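Local coordinates for protein Abbfa_003403 (Acinetobacter baumannii, PDB 4ZXH) that probably assembles a peptide product as a four-domain nonribosomal peptide synthetase with condensation, adenylation, carrier and thioesterase domains, its carrier bearing a phosphopantetheine arm, at residues L725-C739 with K751-Y763. Residues are numbered along the deposited sequence; the frame is centred on the assembly and turned at random.
Sequences LDSEWSGNAGLTALC and KLLGKVGCLWNVY
Val756 gathers three side chains round its methyls: CG1 sits 3.7 Å from Leu735 CD2 and also meets Ala737 CB and the rim of the Trp729 ring, arriving at CH2 near the ring plane. CG of Trp729 is anti to the backbone N (chi1 178°), which lays the indole alongside Lys755, the two side chains running past each other in opposite directions. Lys755 bends at chi2 and chi4, packs CG against Leu725 CD2, and brings NZ to a weak hydrogen bond with Trp729 O at 3.4 Å. Leu725 CD1 rests on Lys751 CB of the helix and reaches Leu752 CD2. Strand 735-740, helix 746-753 and strand 756-763 form a beta-alpha-beta unit of the adenylation domain, and its two strands lie parallel in the sheet. The rungs Ala737 N to Cys758 O (2.7 Å), Trp760 N to Ala737 O and Cys739 N to Trp760 O are nearly straight; the last, Val762 N to Cys739 O, bends to 146°. Leu759 CD1 lies 3.9 Å from Ala737 CB, on the face where Trp721 of helix 718-725 covers Ala737 and Cys739. On the other face, Thr736 CG2 meets the Trp760 ring in its plane, 4.0 Å from CD1, while Arg776 of strand 773-777 touches the Trp760 side chain as well.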
loop_
_atom_site.group_PDB
_atom_site.type_symbol
_atom_site.label_atom_id
_atom_site.label_comp_id
_atom_site.label_asym_id
_atom_site.label_seq_id
_atom_site.Cartn_x
_atom_site.Cartn_y
_atom_site.Cartn_z
ATOM N N LEU A 725 -12.149 -15.140 22.197
ATOM C CA LEU A 725 -12.432 -15.674 20.864
ATOM C C LEU A 725 -11.417 -16.728 20.460
ATOM O O LEU A 725 -11.743 -17.660 19.728
ATOM C CB LEU A 725 -12.462 -14.555 19.820
ATOM C CG LEU A 725 -13.490 -13.459 20.117
ATOM C CD1 LEU A 725 -13.417 -12.344 19.100
ATOM C CD2 LEU A 725 -14.907 -14.024 20.214
ATOM N N ASP A 726 -10.189 -16.588 20.943
ATOM C CA ASP A 726 -9.137 -17.536 20.605
ATOM C C ASP A 726 -9.224 -18.783 21.482
ATOM O O ASP A 726 -8.385 -19.680 21.374
ATOM C CB ASP A 726 -7.756 -16.885 20.738
ATOM N N SER A 727 -10.244 -18.841 22.337
ATOM C CA SER A 727 -10.445 -19.995 23.218
ATOM C C SER A 727 -11.736 -20.746 22.903
ATOM O O SER A 727 -12.333 -21.356 23.796
ATOM C CB SER A 727 -10.454 -19.567 24.693
ATOM O OG SER A 727 -9.181 -19.106 25.121
ATOM N N GLU A 728 -12.148 -20.700 21.635
ATOM C CA GLU A 728 -13.353 -21.382 21.150
ATOM C C GLU A 728 -14.585 -21.064 22.015
ATOM O O GLU A 728 -15.257 -21.963 22.522
ATOM C CB GLU A 728 -13.113 -22.896 21.081
ATOM N N TRP A 729 -14.864 -19.772 22.179
ATOM C CA TRP A 729 -16.019 -19.305 22.943
ATOM C C TRP A 729 -17.277 -19.357 22.094
ATOM O O TRP A 729 -17.282 -18.886 20.958
ATOM C CB TRP A 729 -15.786 -17.879 23.450
ATOM C CG TRP A 729 -16.947 -17.281 24.203
ATOM C CD1 TRP A 729 -17.673 -17.872 25.201
ATOM C CD2 TRP A 729 -17.487 -15.967 24.045
ATOM N NE1 TRP A 729 -18.644 -17.013 25.662
ATOM C CE2 TRP A 729 -18.552 -15.834 24.971
ATOM C CE3 TRP A 729 -17.183 -14.888 23.206
ATOM C CZ2 TRP A 729 -19.313 -14.671 25.083
ATOM C CZ3 TRP A 729 -17.937 -13.730 23.319
ATOM C CH2 TRP A 729 -18.993 -13.632 24.252
ATOM N N SER A 730 -18.346 -19.912 22.651
ATOM C CA SER A 730 -19.558 -20.182 21.876
ATOM C C SER A 730 -20.393 -18.931 21.544
ATOM O O SER A 730 -21.130 -18.916 20.560
ATOM C CB SER A 730 -20.423 -21.197 22.628
ATOM O OG SER A 730 -21.692 -21.346 22.022
ATOM N N GLY A 731 -20.281 -17.892 22.365
ATOM C CA GLY A 731 -21.083 -16.694 22.190
ATOM C C GLY A 731 -22.350 -16.688 23.038
ATOM O O GLY A 731 -22.805 -17.735 23.505
ATOM N N ASN A 732 -22.912 -15.498 23.235
ATOM C CA ASN A 732 -24.173 -15.311 23.954
ATOM C C ASN A 732 -24.968 -14.174 23.313
ATOM O O ASN A 732 -24.502 -13.030 23.278
ATOM C CB ASN A 732 -23.916 -15.009 25.434
ATOM C CG ASN A 732 -25.202 -14.888 26.253
ATOM O OD1 ASN A 732 -26.313 -15.032 25.731
ATOM N ND2 ASN A 732 -25.049 -14.608 27.551
ATOM N N ALA A 733 -26.166 -14.481 22.818
ATOM C CA ALA A 733 -26.944 -13.513 22.043
ATOM C C ALA A 733 -27.707 -12.540 22.940
ATOM O O ALA A 733 -28.296 -11.570 22.458
ATOM C CB ALA A 733 -27.906 -14.238 21.097
ATOM N N GLY A 734 -27.681 -12.792 24.245
ATOM C CA GLY A 734 -28.301 -11.897 25.208
ATOM C C GLY A 734 -27.283 -11.038 25.936
ATOM O O GLY A 734 -27.639 -10.232 26.802
ATOM N N LEU A 735 -26.012 -11.205 25.579
ATOM C CA LEU A 735 -24.932 -10.474 26.239
ATOM C C LEU A 735 -24.676 -9.103 25.614
ATOM O O LEU A 735 -24.524 -8.972 24.396
ATOM C CB LEU A 735 -23.641 -11.293 26.206
ATOM C CG LEU A 735 -22.395 -10.591 26.736
ATOM C CD1 LEU A 735 -22.400 -10.580 28.252
ATOM C CD2 LEU A 735 -21.134 -11.249 26.204
ATOM N N THR A 736 -24.633 -8.082 26.459
ATOM C CA THR A 736 -24.217 -6.760 26.028
ATOM C C THR A 736 -22.734 -6.567 26.325
ATOM O O THR A 736 -22.313 -6.632 27.473
ATOM C CB THR A 736 -25.031 -5.656 26.711
ATOM O OG1 THR A 736 -26.366 -5.650 26.181
ATOM C CG2 THR A 736 -24.381 -4.307 26.465
ATOM N N ALA A 737 -21.947 -6.337 25.280
ATOM C CA ALA A 737 -20.501 -6.213 25.416
ATOM C C ALA A 737 -20.019 -4.762 25.348
ATOM O O ALA A 737 -20.568 -3.927 24.628
ATOM C CB ALA A 737 -19.807 -7.039 24.349
ATOM N N LEU A 738 -18.982 -4.469 26.114
ATOM C CA LEU A 738 -18.344 -3.176 26.033
ATOM C C LEU A 738 -16.876 -3.419 25.765
ATOM O O LEU A 738 -16.251 -4.272 26.398
ATOM C CB LEU A 738 -18.534 -2.365 27.313
ATOM C CG LEU A 738 -19.949 -1.858 27.568
ATOM C CD1 LEU A 738 -20.782 -2.919 28.266
ATOM C CD2 LEU A 738 -19.925 -0.584 28.379
ATOM N N CYS A 739 -16.337 -2.672 24.812
ATOM C CA CYS A 739 -14.935 -2.776 24.452
ATOM C C CYS A 739 -14.310 -1.397 24.552
ATOM O O CYS A 739 -14.770 -0.471 23.882
ATOM C CB CYS A 739 -14.793 -3.338 23.040
ATOM S SG CYS A 739 -13.131 -3.806 22.560
ATOM N N LYS A 751 -15.754 -10.296 14.411
ATOM C CA LYS A 751 -15.775 -11.488 15.254
ATOM C C LYS A 751 -16.728 -11.296 16.429
ATOM O O LYS A 751 -17.512 -12.181 16.747
ATOM C CB LYS A 751 -14.374 -11.818 15.772
ATOM C CG LYS A 751 -13.395 -12.406 14.753
ATOM C CD LYS A 751 -12.013 -12.507 15.407
ATOM C CE LYS A 751 -10.976 -13.147 14.505
ATOM N NZ LYS A 751 -11.226 -14.596 14.398
ATOM N N LEU A 752 -16.667 -10.134 17.070
ATOM C CA LEU A 752 -17.544 -9.851 18.207
ATOM C C LEU A 752 -19.018 -9.753 17.801
ATOM O O LEU A 752 -19.889 -10.310 18.467
ATOM C CB LEU A 752 -17.119 -8.558 18.906
ATOM C CG LEU A 752 -15.937 -8.645 19.872
ATOM C CD1 LEU A 752 -15.765 -7.324 20.563
ATOM C CD2 LEU A 752 -16.128 -9.749 20.899
ATOM N N LEU A 753 -19.293 -9.046 16.708
ATOM C CA LEU A 753 -20.667 -8.815 16.265
ATOM C C LEU A 753 -21.469 -10.099 16.077
ATOM O O LEU A 753 -22.684 -10.113 16.280
ATOM C CB LEU A 753 -20.669 -8.012 14.971
ATOM C CG LEU A 753 -20.513 -6.520 15.230
ATOM C CD1 LEU A 753 -20.444 -5.719 13.927
ATOM C CD2 LEU A 753 -21.671 -6.065 16.097
ATOM N N GLY A 754 -20.786 -11.178 15.711
ATOM C CA GLY A 754 -21.431 -12.465 15.548
ATOM C C GLY A 754 -21.457 -13.314 16.804
ATOM O O GLY A 754 -22.020 -14.410 16.801
ATOM N N LYS A 755 -20.859 -12.810 17.880
ATOM C CA LYS A 755 -20.800 -13.560 19.132
ATOM C C LYS A 755 -21.617 -12.934 20.261
ATOM O O LYS A 755 -21.944 -13.616 21.234
ATOM C CB LYS A 755 -19.347 -13.723 19.582
ATOM C CG LYS A 755 -18.530 -14.672 18.713
ATOM C CD LYS A 755 -18.972 -16.120 18.875
ATOM C CE LYS A 755 -18.199 -17.033 17.929
ATOM N NZ LYS A 755 -16.738 -17.028 18.206
ATOM N N VAL A 756 -21.944 -11.648 20.138
ATOM C CA VAL A 756 -22.709 -10.946 21.174
ATOM C C VAL A 756 -23.972 -10.257 20.630
ATOM O O VAL A 756 -24.127 -10.066 19.413
ATOM C CB VAL A 756 -21.839 -9.888 21.890
ATOM C CG1 VAL A 756 -20.646 -10.544 22.562
ATOM C CG2 VAL A 756 -21.374 -8.822 20.914
ATOM N N GLY A 757 -24.860 -9.871 21.545
ATOM C CA GLY A 757 -26.138 -9.278 21.184
ATOM C C GLY A 757 -26.119 -7.771 20.994
ATOM O O GLY A 757 -26.979 -7.216 20.318
ATOM N N CYS A 758 -25.134 -7.112 21.595
ATOM C CA CYS A 758 -24.955 -5.668 21.476
ATOM C C CYS A 758 -23.497 -5.307 21.796
ATOM O O CYS A 758 -22.941 -5.760 22.799
ATOM C CB CYS A 758 -25.919 -4.928 22.409
ATOM S SG CYS A 758 -25.863 -3.108 22.332
ATOM N N LEU A 759 -22.875 -4.503 20.939
ATOM C CA LEU A 759 -21.484 -4.106 21.137
ATOM C C LEU A 759 -21.348 -2.584 21.269
ATOM O O LEU A 759 -21.787 -1.840 20.389
ATOM C CB LEU A 759 -20.626 -4.618 19.973
ATOM C CG LEU A 759 -19.113 -4.384 20.018
ATOM C CD1 LEU A 759 -18.494 -4.934 21.309
ATOM C CD2 LEU A 759 -18.451 -5.007 18.810
ATOM N N TRP A 760 -20.754 -2.118 22.368
ATOM C CA TRP A 760 -20.393 -0.709 22.494
ATOM C C TRP A 760 -18.886 -0.518 22.375
ATOM O O TRP A 760 -18.118 -1.167 23.092
ATOM C CB TRP A 760 -20.868 -0.144 23.822
ATOM C CG TRP A 760 -22.357 -0.090 23.958
ATOM C CD1 TRP A 760 -23.175 -1.050 24.492
ATOM C CD2 TRP A 760 -23.209 0.988 23.563
ATOM N NE1 TRP A 760 -24.484 -0.636 24.442
ATOM C CE2 TRP A 760 -24.533 0.610 23.871
ATOM C CE3 TRP A 760 -22.984 2.234 22.967
ATOM C CZ2 TRP A 760 -25.627 1.433 23.607
ATOM C CZ3 TRP A 760 -24.068 3.051 22.708
ATOM C CH2 TRP A 760 -25.375 2.647 23.027
ATOM N N ASN A 761 -18.453 0.347 21.457
ATOM C CA ASN A 761 -17.072 0.824 21.494
ATOM C C ASN A 761 -17.064 2.102 22.307
ATOM O O ASN A 761 -17.838 3.018 22.053
ATOM C CB ASN A 761 -16.495 1.068 20.107
ATOM C CG ASN A 761 -15.059 1.570 20.154
ATOM O OD1 ASN A 761 -14.249 1.112 20.965
ATOM N ND2 ASN A 761 -14.743 2.542 19.296
ATOM N N VAL A 762 -16.194 2.157 23.298
ATOM C CA VAL A 762 -16.348 3.145 24.337
ATOM C C VAL A 762 -14.969 3.743 24.688
ATOM O O VAL A 762 -13.944 3.050 24.633
ATOM C CB VAL A 762 -17.080 2.498 25.545
ATOM C CG1 VAL A 762 -16.168 1.589 26.331
ATOM C CG2 VAL A 762 -17.702 3.536 26.422
ATOM N N TYR A 763 -14.938 5.045 24.976
ATOM C CA TYR A 763 -13.672 5.785 25.052
ATOM C C TYR A 763 -13.686 6.891 26.114
ATOM O O TYR A 763 -14.738 7.467 26.437
ATOM C CB TYR A 763 -13.316 6.392 23.679
ATOM C CG TYR A 763 -12.244 7.470 23.721
ATOM C CD1 TYR A 763 -10.906 7.149 23.575
ATOM C CD2 TYR A 763 -12.575 8.819 23.906
ATOM C CE1 TYR A 763 -9.917 8.134 23.628
ATOM C CE2 TYR A 763 -11.594 9.809 23.964
ATOM C CZ TYR A 763 -10.270 9.457 23.822
ATOM O OH TYR A 763 -9.292 10.420 23.873
#